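Local coordinates for putative metal binding protein RUMGNA_00854 (Ruminococcus gnavus, PDB 3U7Z) that is of unknown biological role but binds calcium ions in the crystal and carries a small beta-rich domain of the ubiquitin clan, at residues Ile9-Ile14 with Lys30-Val35; Thr54-Glu59 with Phe93-Lys98; Trp69-Gly74 with Thr80-Thr85. One frame throughout, in Å; residues are numbered along the deposited sequence.

Contact 1: Ile9-Ile14 with Lys30-Val35; sequences ITVTVI and KYLGEV
V35, whose side chain meets I9 of the facing strand, belongs to a helical turn that converges on the carbonyl oxygen of Y31. V35 N stands 3.4 Å from Y31 O, and E34 N comes to 3.2 Å from the same Y31 O. Both bonds are weak, but together they wind the first turn of the helix, with Y31 as its N-cap residue. The turn brings L32 and V35 round to the side that looks at strand I9-I14, and the contact they make there is wholly apolar and buried. I9 and V35 reach toward each other tip to tip, with I9 CD1 lying 4.1 Å from V35 CG1. I9 CG1 lies between the backbone N and the carbonyl carbon (chi1 72°), and the extended chain beyond it carries CD1 out to the helix. V35 CG2 stands a little farther off, 4.3 Å from I9 CD1, so both valine methyls border the isoleucine tip. L32 starts out less directly, its CB lying to the side, but with CG anti to the backbone N (chi1 178°) the leucine brings CD1 within 4.3 Å of V11 CG2. With the V11 and V35 CA atoms 9.4 Å apart, only these branch ends bridge the gap, and the packing is light. In the fold, helix 32-38 lies over the sheet in which strand 7-14 runs between 20-27 and 92-99. F25 of strand 20-27 touches V11 and V35, V87 borders I9, and F93 of strand 92-99 and I71 of strand 67-73 border L32.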
loop_
_atom_site.group_PDB
_atom_site.type_symbol
_atom_site.label_atom_id
_atom_site.label_comp_id
_atom_site.label_asym_id
_atom_site.label_seq_id
_atom_site.Cartn_x
_atom_site.Cartn_y
_atom_site.Cartn_z
ATOM N N ILE A 9 1.208 2.860 13.013
ATOM C CA ILE A 9 0.238 2.802 11.930
ATOM C C ILE A 9 -0.211 1.383 11.636
ATOM O O ILE A 9 0.392 0.403 12.072
ATOM C CB ILE A 9 0.754 3.464 10.649
ATOM C CG1 ILE A 9 1.825 2.650 9.981
ATOM C CG2 ILE A 9 1.319 4.836 10.961
ATOM C CD1 ILE A 9 2.110 3.073 8.586
ATOM N N THR A 10 -1.301 1.296 10.899
ATOM C CA THR A 10 -1.745 -0.009 10.393
ATOM C C THR A 10 -1.901 0.040 8.891
ATOM O O THR A 10 -2.180 1.092 8.334
ATOM C CB THR A 10 -3.073 -0.460 10.999
ATOM O OG1 THR A 10 -4.113 0.429 10.703
ATOM C CG2 THR A 10 -2.987 -0.477 12.486
ATOM N N VAL A 11 -1.578 -1.077 8.247
ATOM C CA VAL A 11 -1.779 -1.267 6.823
ATOM C C VAL A 11 -2.604 -2.528 6.693
ATOM O O VAL A 11 -2.180 -3.597 7.133
ATOM C CB VAL A 11 -0.473 -1.418 6.094
ATOM C CG1 VAL A 11 -0.729 -1.664 4.598
ATOM C CG2 VAL A 11 0.418 -0.188 6.327
ATOM N N THR A 12 -3.776 -2.419 6.076
ATOM C CA THR A 12 -4.623 -3.570 5.821
ATOM C C THR A 12 -4.604 -3.884 4.342
ATOM O O THR A 12 -4.757 -2.991 3.518
ATOM C CB THR A 12 -6.052 -3.318 6.281
ATOM O OG1 THR A 12 -6.062 -3.005 7.680
ATOM C CG2 THR A 12 -6.941 -4.512 6.052
ATOM N N VAL A 13 -4.292 -5.128 4.016
ATOM C CA VAL A 13 -4.293 -5.618 2.670
ATOM C C VAL A 13 -5.595 -6.324 2.401
ATOM O O VAL A 13 -5.912 -7.274 3.087
ATOM C CB VAL A 13 -3.102 -6.514 2.391
ATOM C CG1 VAL A 13 -3.113 -7.024 0.981
ATOM C CG2 VAL A 13 -1.796 -5.787 2.749
ATOM N N ILE A 14 -6.324 -5.852 1.410
ATOM C CA ILE A 14 -7.592 -6.475 0.992
ATOM C C ILE A 14 -7.336 -7.179 -0.343
ATOM O O ILE A 14 -7.167 -6.574 -1.404
ATOM C CB ILE A 14 -8.770 -5.500 0.943
ATOM C CG1 ILE A 14 -8.986 -4.818 2.302
ATOM C CG2 ILE A 14 -10.060 -6.227 0.629
ATOM C CD1 ILE A 14 -8.241 -3.533 2.484
ATOM N N LYS A 30 9.172 8.437 6.994
ATOM C CA LYS A 30 8.510 9.607 6.557
ATOM C C LYS A 30 7.425 9.194 5.595
ATOM O O LYS A 30 6.408 9.828 5.601
ATOM C CB LYS A 30 9.513 10.570 5.877
ATOM C CG LYS A 30 8.915 11.832 5.215
ATOM C CD LYS A 30 8.330 12.863 6.163
ATOM C CE LYS A 30 7.988 14.164 5.422
ATOM N NZ LYS A 30 6.897 14.921 6.101
ATOM N N TYR A 31 7.657 8.148 4.778
ATOM C CA TYR A 31 6.747 7.814 3.674
ATOM C C TYR A 31 6.286 6.385 3.682
ATOM O O TYR A 31 6.961 5.506 4.149
ATOM C CB TYR A 31 7.395 8.113 2.313
ATOM C CG TYR A 31 7.684 9.598 2.152
ATOM C CD1 TYR A 31 6.667 10.492 1.871
ATOM C CD2 TYR A 31 8.980 10.108 2.302
ATOM C CE1 TYR A 31 6.885 11.870 1.732
ATOM C CE2 TYR A 31 9.228 11.497 2.158
ATOM C CZ TYR A 31 8.174 12.358 1.885
ATOM O OH TYR A 31 8.416 13.695 1.745
ATOM N N LEU A 32 5.098 6.188 3.113
ATOM C CA LEU A 32 4.446 4.896 3.200
ATOM C C LEU A 32 5.229 3.820 2.494
ATOM O O LEU A 32 5.324 2.734 2.970
ATOM C CB LEU A 32 3.025 4.941 2.615
ATOM C CG LEU A 32 2.206 3.622 2.600
ATOM C CD1 LEU A 32 2.031 3.098 4.028
ATOM C CD2 LEU A 32 0.885 3.862 1.885
ATOM N N GLY A 33 5.857 4.163 1.370
ATOM C CA GLY A 33 6.627 3.118 0.655
ATOM C C GLY A 33 7.764 2.528 1.473
ATOM O O GLY A 33 8.025 1.308 1.391
ATOM N N GLU A 34 8.422 3.383 2.282
ATOM C CA GLU A 34 9.512 2.955 3.150
ATOM C C GLU A 34 8.972 1.959 4.189
ATOM O O GLU A 34 9.603 0.912 4.479
ATOM C CB GLU A 34 10.173 4.189 3.823
ATOM C CG GLU A 34 11.219 3.848 4.869
ATOM C CD GLU A 34 11.777 5.076 5.599
ATOM O OE1 GLU A 34 11.435 6.223 5.241
ATOM O OE2 GLU A 34 12.567 4.874 6.556
ATOM N N VAL A 35 7.790 2.253 4.710
ATOM C CA VAL A 35 7.169 1.374 5.669
ATOM C C VAL A 35 6.849 0.020 5.047
ATOM O O VAL A 35 7.171 -1.024 5.611
ATOM C CB VAL A 35 5.865 1.964 6.263
ATOM C CG1 VAL A 35 5.337 0.991 7.294
ATOM C CG2 VAL A 35 6.037 3.397 6.844
#

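Contact 2: Thr54-Glu59 with Phe93-Lys98. With CA (calcium ion), chain F; EDO (1,2-ethanediol), chain K.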
loop_
_atom_site.group_PDB
_atom_site.type_symbol
_atom_site.label_atom_id
_atom_site.label_comp_id
_atom_site.label_asym_id
_atom_site.label_seq_id
_atom_site.Cartn_x
_atom_site.Cartn_y
_atom_site.Cartn_z
ATOM N N THR A 54 2.855 -3.710 -7.847
ATOM C CA THR A 54 2.361 -4.859 -8.583
ATOM C C THR A 54 1.964 -6.016 -7.662
ATOM O O THR A 54 1.077 -6.776 -7.999
ATOM C CB THR A 54 3.444 -5.300 -9.638
ATOM O OG1 THR A 54 4.657 -5.549 -8.947
ATOM C CG2 THR A 54 3.591 -4.210 -10.733
ATOM N N THR A 55 2.669 -6.171 -6.549
ATOM C CA THR A 55 2.467 -7.290 -5.643
ATOM C C THR A 55 2.370 -6.766 -4.240
ATOM O O THR A 55 3.188 -5.939 -3.826
ATOM C CB THR A 55 3.622 -8.305 -5.719
ATOM O OG1 THR A 55 3.753 -8.756 -7.053
ATOM C CG2 THR A 55 3.449 -9.516 -4.779
ATOM N N VAL A 56 1.347 -7.237 -3.506
ATOM C CA VAL A 56 1.205 -6.912 -2.105
ATOM C C VAL A 56 0.900 -8.194 -1.336
ATOM O O VAL A 56 0.003 -8.935 -1.703
ATOM C CB VAL A 56 0.034 -5.904 -1.856
ATOM C CG1 VAL A 56 -0.031 -5.531 -0.405
ATOM C CG2 VAL A 56 0.249 -4.643 -2.707
ATOM N N ASP A 57 1.697 -8.479 -0.308
ATOM C CA ASP A 57 1.441 -9.612 0.564
ATOM C C ASP A 57 1.266 -10.862 -0.268
ATOM O O ASP A 57 0.317 -11.584 -0.070
ATOM C CB ASP A 57 0.263 -9.346 1.510
ATOM C CG ASP A 57 0.047 -10.409 2.548
ATOM O OD1 ASP A 57 1.030 -11.008 3.063
ATOM O OD2 ASP A 57 -1.155 -10.627 2.900
ATOM N N GLU A 58 2.194 -11.096 -1.197
ATOM C CA GLU A 58 2.240 -12.285 -2.045
ATOM C C GLU A 58 1.097 -12.470 -3.002
ATOM O O GLU A 58 0.896 -13.559 -3.494
ATOM C CB GLU A 58 2.455 -13.541 -1.204
ATOM C CG GLU A 58 3.681 -13.461 -0.345
ATOM C CD GLU A 58 3.913 -14.739 0.420
ATOM O OE1 GLU A 58 2.928 -15.376 0.887
ATOM O OE2 GLU A 58 5.098 -15.093 0.602
ATOM N N GLU A 59 0.418 -11.390 -3.341
ATOM C CA GLU A 59 -0.572 -11.411 -4.387
ATOM C C GLU A 59 -0.261 -10.372 -5.456
ATOM O O GLU A 59 -0.127 -9.175 -5.196
ATOM C CB GLU A 59 -2.004 -11.151 -3.842
ATOM C CG GLU A 59 -3.032 -11.218 -4.954
ATOM C CD GLU A 59 -4.473 -11.173 -4.523
ATOM O OE1 GLU A 59 -4.739 -10.576 -3.499
ATOM O OE2 GLU A 59 -5.378 -11.704 -5.227
ATOM N N PHE A 93 -3.908 2.729 6.716
ATOM C CA PHE A 93 -3.891 2.644 5.285
ATOM C C PHE A 93 -4.430 1.328 4.861
ATOM O O PHE A 93 -4.367 0.353 5.594
ATOM C CB PHE A 93 -2.491 2.769 4.710
ATOM C CG PHE A 93 -1.889 4.114 4.885
ATOM C CD1 PHE A 93 -2.099 5.092 3.950
ATOM C CD2 PHE A 93 -1.071 4.417 5.997
ATOM C CE1 PHE A 93 -1.549 6.373 4.064
ATOM C CE2 PHE A 93 -0.545 5.722 6.143
ATOM C CZ PHE A 93 -0.777 6.678 5.149
ATOM N N GLU A 94 -4.975 1.306 3.651
ATOM C CA GLU A 94 -5.421 0.048 3.037
ATOM C C GLU A 94 -4.767 -0.067 1.657
ATOM O O GLU A 94 -4.582 0.955 0.946
ATOM C CB GLU A 94 -6.954 -0.018 2.930
ATOM C CG GLU A 94 -7.648 0.332 4.230
ATOM C CD GLU A 94 -7.779 1.849 4.550
ATOM O OE1 GLU A 94 -8.004 2.664 3.622
ATOM O OE2 GLU A 94 -7.730 2.225 5.751
ATOM N N LEU A 95 -4.448 -1.287 1.276
ATOM C CA LEU A 95 -4.008 -1.643 -0.099
ATOM C C LEU A 95 -5.046 -2.652 -0.598
ATOM O O LEU A 95 -5.190 -3.736 -0.044
ATOM C CB LEU A 95 -2.615 -2.260 -0.121
ATOM C CG LEU A 95 -1.540 -1.340 0.393
ATOM C CD1 LEU A 95 -0.240 -2.055 0.661
ATOM C CD2 LEU A 95 -1.312 -0.201 -0.486
ATOM N N THR A 96 -5.803 -2.287 -1.633
ATOM C CA THR A 96 -6.900 -3.083 -2.122
ATOM C C THR A 96 -6.672 -3.455 -3.549
ATOM O O THR A 96 -6.328 -2.631 -4.356
ATOM C CB THR A 96 -8.228 -2.308 -2.051
ATOM O OG1 THR A 96 -8.404 -1.891 -0.711
ATOM C CG2 THR A 96 -9.420 -3.153 -2.458
ATOM N N LEU A 97 -6.908 -4.720 -3.840
ATOM C CA LEU A 97 -6.857 -5.190 -5.223
ATOM C C LEU A 97 -8.146 -4.810 -5.926
ATOM O O LEU A 97 -9.184 -5.345 -5.603
ATOM C CB LEU A 97 -6.552 -6.669 -5.325
ATOM C CG LEU A 97 -6.182 -7.187 -6.713
ATOM C CD1 LEU A 97 -5.000 -6.536 -7.343
ATOM C CD2 LEU A 97 -6.017 -8.693 -6.673
ATOM N N LYS A 98 -8.037 -3.924 -6.934
ATOM C CA LYS A 98 -9.164 -3.444 -7.680
ATOM C C LYS A 98 -9.089 -4.012 -9.089
ATOM O O LYS A 98 -8.068 -4.457 -9.553
ATOM C CB LYS A 98 -9.200 -1.917 -7.694
ATOM C CG LYS A 98 -9.495 -1.273 -6.374
ATOM C CD LYS A 98 -9.656 0.271 -6.483
ATOM C CE LYS A 98 -9.932 0.893 -5.113
ATOM N NZ LYS A 98 -9.703 2.373 -5.049
HETATM CA CA CA F . 2.458 -12.350 3.972
HETATM C C1 EDO K . 6.996 -8.782 -1.946
HETATM O O1 EDO K . 7.494 -9.963 -2.598
HETATM C C2 EDO K . 5.475 -8.783 -1.837
HETATM O O2 EDO K . 4.755 -9.888 -1.250
HETATM O O HOH W 1 1.336 -13.873 2.129
HETATM O O HOH W 2 4.070 -10.678 4.841
#
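From its CB, which points at strand F93-K98 without touching it, the E59 side chain runs out extended to lie across L97. E59 CG is anti to the backbone N (chi1 -178°) and stands 4.3 Å from L97 CD2. Beyond it, E59 CD comes to 3.6 Å from L97 CD2, and E59 OE2 closes to 3.4 Å from this methyl. E59 OE1 lies farther from the methyl, 3.9 Å from L97 CD2, and hydrogen-bonds H15 ND1 and G16 N. The opposite nitrogen of H15, NE2, bonds to D57 OD2, so one imidazole joins two carboxylates, consistent with a positively charged histidine. The other oxygen, D57 OD1, binds a calcium ion at 2.2 Å, with two waters also on the metal. D57 and E58 form the bend of a type I' turn closed by two bonds of 3.0 Å, V56 N to E59 O and E59 N to V56 O. Deeper in, V56 CG1 packs 3.6 Å from L95 CD1. This pair sits between the two sheets: V42 of strand 42-45 touches both residues, V13 of strand 7-14 and W69 of strand 67-73 flank V56, and V11 and I71 flank L95.

Contact 3: Trp69-Gly74 with Thr80-Thr85; sequences WCITKG and TSADQT. With EDO (1,2-ethanediol), chain J.
I71 meets A82 from the middle of strand W69-G74, where it is the one residue to make close contact with segment T80-T85. Before it, W69 points its indole NE1 at the hairpin of contact 2, making weak bonds to T54 O and E59 O. At I71, CG1 lies beside the backbone N (chi1 -55°) and the chain runs on extended to CD1. This methyl rests 3.7 Å from A82 CB and equally far, 3.7 Å, from A82 N. The same I71 CD1 lies 3.6 Å from C2 of an ethanediol, probably from the crystallisation liquor. The diol's O2 accepts a nearly straight bond from A82 N (2.8 Å, 165°); L51 O, just before strand 52-56, and I53 N within it also hydrogen-bond the diol. Past I71, T72 OG1 bonds E94 OE1 of the neighbouring strand. The loop facing I71 is tied to itself: Q84 N (2.9 Å) and T85 OG1 (2.7 Å) approach S81 O from opposite faces of its plane, the hydroxyl lying 56° out of it. S81 OG in turn donates to D83 OD1, meeting it from above the carboxylate plane, at 2.7 Å. The 3-10 turn of the loop lies beside helix 32-38, and that helix packs across a mixed sheet of strand order 2-1-5-3-4, consistent with the beta-grasp fold of the ubiquitin clan.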
loop_
_atom_site.group_PDB
_atom_site.type_symbol
_atom_site.label_atom_id
_atom_site.label_comp_id
_atom_site.label_asym_id
_atom_site.label_seq_id
_atom_site.Cartn_x
_atom_site.Cartn_y
_atom_site.Cartn_z
ATOM N N TRP A 69 -3.436 -2.468 -7.676
ATOM C CA TRP A 69 -3.427 -2.171 -6.240
ATOM C C TRP A 69 -3.690 -0.704 -6.015
ATOM O O TRP A 69 -3.088 0.180 -6.629
ATOM C CB TRP A 69 -2.096 -2.563 -5.613
ATOM C CG TRP A 69 -1.953 -4.037 -5.511
ATOM C CD1 TRP A 69 -1.173 -4.879 -6.328
ATOM C CD2 TRP A 69 -2.579 -4.891 -4.555
ATOM N NE1 TRP A 69 -1.332 -6.167 -5.920
ATOM C CE2 TRP A 69 -2.188 -6.210 -4.856
ATOM C CE3 TRP A 69 -3.406 -4.659 -3.469
ATOM C CZ2 TRP A 69 -2.594 -7.285 -4.069
ATOM C CZ3 TRP A 69 -3.846 -5.719 -2.717
ATOM C CH2 TRP A 69 -3.425 -7.023 -3.029
ATOM N N CYS A 70 -4.623 -0.440 -5.100
ATOM C CA CYS A 70 -5.051 0.900 -4.761
ATOM C C CYS A 70 -4.765 1.233 -3.322
ATOM O O CYS A 70 -5.070 0.451 -2.446
ATOM C CB CYS A 70 -6.566 0.976 -5.008
ATOM S SG CYS A 70 -7.223 2.536 -4.382
ATOM N N ILE A 71 -4.210 2.402 -3.085
ATOM C CA ILE A 71 -3.903 2.863 -1.729
ATOM C C ILE A 71 -5.031 3.766 -1.245
ATOM O O ILE A 71 -5.381 4.729 -1.923
ATOM C CB ILE A 71 -2.619 3.713 -1.637
ATOM C CG1 ILE A 71 -1.412 2.974 -2.227
ATOM C CG2 ILE A 71 -2.289 4.121 -0.164
ATOM C CD1 ILE A 71 -0.152 3.800 -2.485
ATOM N N THR A 72 -5.564 3.501 -0.046
ATOM C CA THR A 72 -6.508 4.412 0.611
ATOM C C THR A 72 -6.039 4.625 2.034
ATOM O O THR A 72 -5.169 3.917 2.530
ATOM C CB THR A 72 -7.952 3.927 0.548
ATOM O OG1 THR A 72 -8.023 2.597 1.032
ATOM C CG2 THR A 72 -8.467 3.987 -0.840
ATOM N N LYS A 73 -6.552 5.684 2.662
ATOM C CA LYS A 73 -6.220 6.010 4.030
ATOM C C LYS A 73 -7.564 6.212 4.738
ATOM O O LYS A 73 -8.298 7.162 4.461
ATOM C CB LYS A 73 -5.326 7.250 4.058
ATOM C CG LYS A 73 -4.926 7.740 5.465
ATOM C CD LYS A 73 -3.886 8.896 5.291
ATOM C CE LYS A 73 -3.945 10.033 6.272
ATOM N NZ LYS A 73 -3.359 11.291 5.637
ATOM N N GLY A 74 -7.896 5.247 5.585
ATOM C CA GLY A 74 -9.224 5.190 6.183
ATOM C C GLY A 74 -10.314 5.202 5.176
ATOM O O GLY A 74 -11.360 5.793 5.382
ATOM N N THR A 80 -1.178 10.381 -3.964
ATOM C CA THR A 80 0.245 10.241 -4.119
ATOM C C THR A 80 0.609 8.767 -4.309
ATOM O O THR A 80 -0.074 7.868 -3.821
ATOM C CB THR A 80 0.982 10.764 -2.849
ATOM O OG1 THR A 80 0.323 10.290 -1.638
ATOM C CG2 THR A 80 0.969 12.297 -2.823
ATOM N N SER A 81 1.692 8.502 -5.031
ATOM C CA SER A 81 2.277 7.167 -5.041
ATOM C C SER A 81 2.752 6.834 -3.621
ATOM O O SER A 81 2.957 7.738 -2.751
ATOM C CB SER A 81 3.491 7.093 -5.986
ATOM O OG SER A 81 4.406 8.093 -5.579
ATOM N N ALA A 82 2.938 5.562 -3.361
ATOM C CA ALA A 82 3.331 5.145 -1.992
ATOM C C ALA A 82 4.615 5.816 -1.500
ATOM O O ALA A 82 4.745 6.187 -0.340
ATOM C CB ALA A 82 3.467 3.598 -1.892
ATOM N N ASP A 83 5.583 5.973 -2.384
ATOM C CA ASP A 83 6.844 6.567 -2.007
ATOM C C ASP A 83 6.774 8.084 -1.738
ATOM O O ASP A 83 7.763 8.636 -1.276
ATOM C CB ASP A 83 7.961 6.239 -3.009
ATOM C CG ASP A 83 7.627 6.583 -4.438
ATOM O OD1 ASP A 83 6.464 6.520 -4.897
ATOM O OD2 ASP A 83 8.586 6.835 -5.168
ATOM N N GLN A 84 5.636 8.729 -2.018
ATOM C CA GLN A 84 5.401 10.133 -1.771
ATOM C C GLN A 84 4.231 10.388 -0.786
ATOM O O GLN A 84 3.728 11.494 -0.684
ATOM C CB GLN A 84 5.072 10.806 -3.112
ATOM C CG GLN A 84 6.255 10.787 -4.090
ATOM C CD GLN A 84 5.901 11.105 -5.554
ATOM O OE1 GLN A 84 4.993 11.890 -5.836
ATOM N NE2 GLN A 84 6.642 10.504 -6.496
ATOM N N THR A 85 3.774 9.335 -0.106
ATOM C CA THR A 85 2.599 9.386 0.792
ATOM C C THR A 85 3.141 9.515 2.215
ATOM O O THR A 85 3.747 8.610 2.724
ATOM C CB THR A 85 1.724 8.154 0.652
ATOM O OG1 THR A 85 1.221 8.042 -0.695
ATOM C CG2 THR A 85 0.547 8.223 1.610
HETATM C C1 EDO J . 0.258 2.107 -6.267
HETATM O O1 EDO J . 0.778 1.603 -7.564
HETATM C C2 EDO J . 0.752 3.551 -5.912
HETATM O O2 EDO J . 2.118 3.701 -5.329
#

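From the N terminus, contact 1 closes first: the chain goes out along strand 7-14, back along 20-27, and enters helix 32-38, which folds down on that hairpin. Contact 2 opens only afterwards, at the 54-59 turn, and closes with the last strand, 92-99. Contact 3 opens and closes within this span, joining strand 67-73 to the loop after 76-77. The contacts meet through the backbone. I14 N and T12 O pair with L95, placing strand 7-14 beside 92-99; C70 N pairs with T96 O on the other side of 92-99. G33 N and L32 N pair with A82 O and T85 O, fastening helix to loop.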